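3-phosphoshikimate 1-carboxyvinyltransferase (Streptomyces sviceus, PDB 7M0O) probably transfers the enolpyruvyl group of phosphoenolpyruvate to the 5-hydroxyl of shikimate-3-phosphate, the sixth step of chorismate biosynthesis, and tolerates glyphosate. Local coordinates at residues A189-A193 against F194-V198. Sequence-based numbering, arbitrary orientation.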
ATOM      1  N   ALA A 189      -1.060 -12.517  -5.804  1.00 14.59           N
ATOM      2  CA  ALA A 189      -1.542 -13.297  -4.672  1.00 19.22           C
ATOM      3  C   ALA A 189      -3.020 -13.027  -4.399  1.00 15.54           C
ATOM      4  O   ALA A 189      -3.769 -13.941  -4.023  1.00 13.57           O
ATOM      5  CB  ALA A 189      -0.704 -12.997  -3.432  1.00 14.60           C
ATOM      6  N   MET A 190      -3.455 -11.776  -4.562  1.00 15.83           N
ATOM      7  CA  MET A 190      -4.863 -11.466  -4.333  1.00 15.34           C
ATOM      8  C   MET A 190      -5.739 -12.107  -5.403  1.00 14.01           C
ATOM      9  O   MET A 190      -6.815 -12.646  -5.104  1.00 12.16           O
ATOM     10  CB  MET A 190      -5.064  -9.950  -4.271  1.00 14.29           C
ATOM     11  CG  MET A 190      -4.367  -9.297  -3.060  1.00 12.96           C
ATOM     12  SD  MET A 190      -4.656  -7.526  -2.891  1.00 14.90           S
ATOM     13  CE  MET A 190      -6.426  -7.516  -2.554  1.00 10.77           C
ATOM     14  N   MET A 191      -5.285 -12.084  -6.659  1.00 14.70           N
ATOM     15  CA  MET A 191      -6.018 -12.778  -7.711  1.00 12.73           C
ATOM     16  C   MET A 191      -6.135 -14.271  -7.404  1.00 15.47           C
ATOM     17  O   MET A 191      -7.172 -14.888  -7.689  1.00 16.16           O
ATOM     18  CB  MET A 191      -5.347 -12.526  -9.065  1.00 13.89           C
ATOM     19  CG  MET A 191      -5.442 -11.061  -9.568  1.00 12.17           C
ATOM     20  SD  MET A 191      -4.478 -10.720 -11.062  1.00 13.49           S
ATOM     21  CE  MET A 191      -5.373 -11.725 -12.259  1.00 13.14           C
ATOM     22  N   ARG A 192      -5.099 -14.862  -6.784  1.00 17.92           N
ATOM     23  CA  ARG A 192      -5.166 -16.275  -6.400  1.00 15.76           C
ATOM     24  C   ARG A 192      -6.223 -16.501  -5.329  1.00 13.62           C
ATOM     25  O   ARG A 192      -6.946 -17.505  -5.368  1.00 18.00           O
ATOM     26  CB  ARG A 192      -3.799 -16.779  -5.918  1.00 20.78           C
ATOM     27  CG  ARG A 192      -2.792 -17.040  -7.028  1.00 30.06           C
ATOM     28  CD  ARG A 192      -1.573 -17.827  -6.534  1.00 34.21           C
ATOM     29  NE  ARG A 192      -0.680 -17.005  -5.720  1.00 41.69           N
ATOM     30  CZ  ARG A 192       0.327 -16.282  -6.205  1.00 38.54           C
ATOM     31  NH1 ARG A 192       0.575 -16.272  -7.511  1.00 38.08           N
ATOM     32  NH2 ARG A 192       1.088 -15.565  -5.387  1.00 33.45           N
ATOM     33  N   ALA A 193      -6.349 -15.569  -4.375  1.00 13.42           N
ATOM     34  CA  ALA A 193      -7.398 -15.680  -3.369  1.00 15.40           C
ATOM     35  C   ALA A 193      -8.787 -15.609  -3.988  1.00 16.74           C
ATOM     36  O   ALA A 193      -9.748 -16.133  -3.411  1.00 18.69           O
ATOM     37  CB  ALA A 193      -7.237 -14.590  -2.307  1.00 17.43           C
ATOM     38  N   PHE A 194      -8.908 -14.995  -5.161  1.00 18.74           N
ATOM     39  CA  PHE A 194     -10.161 -14.946  -5.892  1.00 12.84           C
ATOM     40  C   PHE A 194     -10.194 -15.954  -7.042  1.00 19.09           C
ATOM     41  O   PHE A 194     -10.961 -15.783  -7.993  1.00 17.67           O
ATOM     42  CB  PHE A 194     -10.408 -13.510  -6.380  1.00 15.37           C
ATOM     43  CG  PHE A 194     -10.897 -12.579  -5.294  1.00 12.47           C
ATOM     44  CD1 PHE A 194     -12.261 -12.306  -5.156  1.00 12.06           C
ATOM     45  CD2 PHE A 194     -10.014 -11.995  -4.411  1.00 15.08           C
ATOM     46  CE1 PHE A 194     -12.722 -11.469  -4.148  1.00 13.52           C
ATOM     47  CE2 PHE A 194     -10.465 -11.145  -3.404  1.00 13.54           C
ATOM     48  CZ  PHE A 194     -11.811 -10.874  -3.270  1.00 12.59           C
ATOM     49  N   GLY A 195      -9.350 -16.980  -6.981  1.00 14.50           N
ATOM     50  CA  GLY A 195      -9.499 -18.157  -7.822  1.00 16.77           C
ATOM     51  C   GLY A 195      -8.812 -18.133  -9.165  1.00 17.76           C
ATOM     52  O   GLY A 195      -9.175 -18.932 -10.040  1.00 22.05           O
ATOM     53  N   VAL A 196      -7.809 -17.279  -9.364  1.00 15.44           N
ATOM     54  CA  VAL A 196      -7.143 -17.156 -10.655  1.00 17.46           C
ATOM     55  C   VAL A 196      -5.637 -17.282 -10.469  1.00 19.05           C
ATOM     56  O   VAL A 196      -5.046 -16.544  -9.680  1.00 15.01           O
ATOM     57  CB  VAL A 196      -7.478 -15.826 -11.348  1.00 21.11           C
ATOM     58  CG1 VAL A 196      -6.536 -15.632 -12.504  1.00 15.27           C
ATOM     59  CG2 VAL A 196      -8.931 -15.835 -11.816  1.00 16.02           C
ATOM     60  N   GLU A 197      -5.017 -18.205 -11.207  1.00 20.89           N
ATOM     61  CA  GLU A 197      -3.566 -18.351 -11.234  1.00 18.66           C
ATOM     62  C   GLU A 197      -2.989 -17.653 -12.466  1.00 20.91           C
ATOM     63  O   GLU A 197      -3.400 -17.937 -13.597  1.00 23.55           O
ATOM     64  CB  GLU A 197      -3.170 -19.833 -11.240  1.00 23.75           C
ATOM     65  CG  GLU A 197      -3.290 -20.524  -9.897  1.00 28.05           C
ATOM     66  CD  GLU A 197      -2.069 -20.290  -9.017  1.00 46.40           C
ATOM     67  OE1 GLU A 197      -2.047 -20.809  -7.879  1.00 54.76           O
ATOM     68  OE2 GLU A 197      -1.135 -19.582  -9.460  1.00 44.25           O
ATOM     69  N   VAL A 198      -2.022 -16.766 -12.252  1.00 17.83           N
ATOM     70  CA  VAL A 198      -1.332 -16.066 -13.330  1.00 18.07           C
ATOM     71  C   VAL A 198       0.053 -16.681 -13.483  1.00 28.59           C
ATOM     72  O   VAL A 198       0.725 -16.972 -12.486  1.00 31.16           O
ATOM     73  CB  VAL A 198      -1.234 -14.547 -13.060  1.00 16.97           C
ATOM     74  CG1 VAL A 198      -0.329 -13.860 -14.083  1.00 22.70           C
ATOM     75  CG2 VAL A 198      -2.609 -13.898 -13.054  1.00 18.70           C
TER
HETATM   76  O   HOH W   1      -0.278 -16.607  -9.912  1.00 34.17           O
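M191 and V196 meet where helix 182-193 ends in a Schellman motif and the chain turns back toward strand 199-201, an outermost strand of a four-stranded mixed sheet in this EPSP synthase. The V196 N-H reaches back to M191 O (3.0 Å), and the G195 N-H to R192 O (2.9 Å). G195, the C-prime residue, makes this turn at positive phi. Beyond it the chain runs back beside the last helical turn. On the buried side the M191 chain, bent at its last torsion (chi3 67°), brings CE against V198 CG2 at 3.6 Å and, more loosely, V196 CG1; L161 and L162 of helix 155-163 and Y212 pack on the same methionine. The F194 ring turns its edge, not its face, to M190 O, with CD2 3.3 Å away; the hydrogen bond to that oxygen comes from the F194 backbone N-H, and L17 of helix 8-20 touches the ring. On the outer side the R192 side chain lies across the E197 carboxylate, which is folded back by a bend at chi2 (-83°), so that R192 CD, rather than the charged end, sits 3.3 Å from E197 OE1. The guanidinium and carboxylate planes are 31° apart, and their opposite charges are near but not in a salt bridge; R192 NH2 forms its salt bridge with E185, about two turns earlier on helix 182-193. Replacing R192 with an alanine would probably leave E185 without its salt-bridge mate and the E197 carboxylate freer to swing away from the helix end. One water joins the two polar ends: in the guanidinium plane it accepts a weak bond from R192 NH1, it can donate to E197 OE2, though other acceptors compete for its protons, and it accepts from V198 N at 2.9 Å.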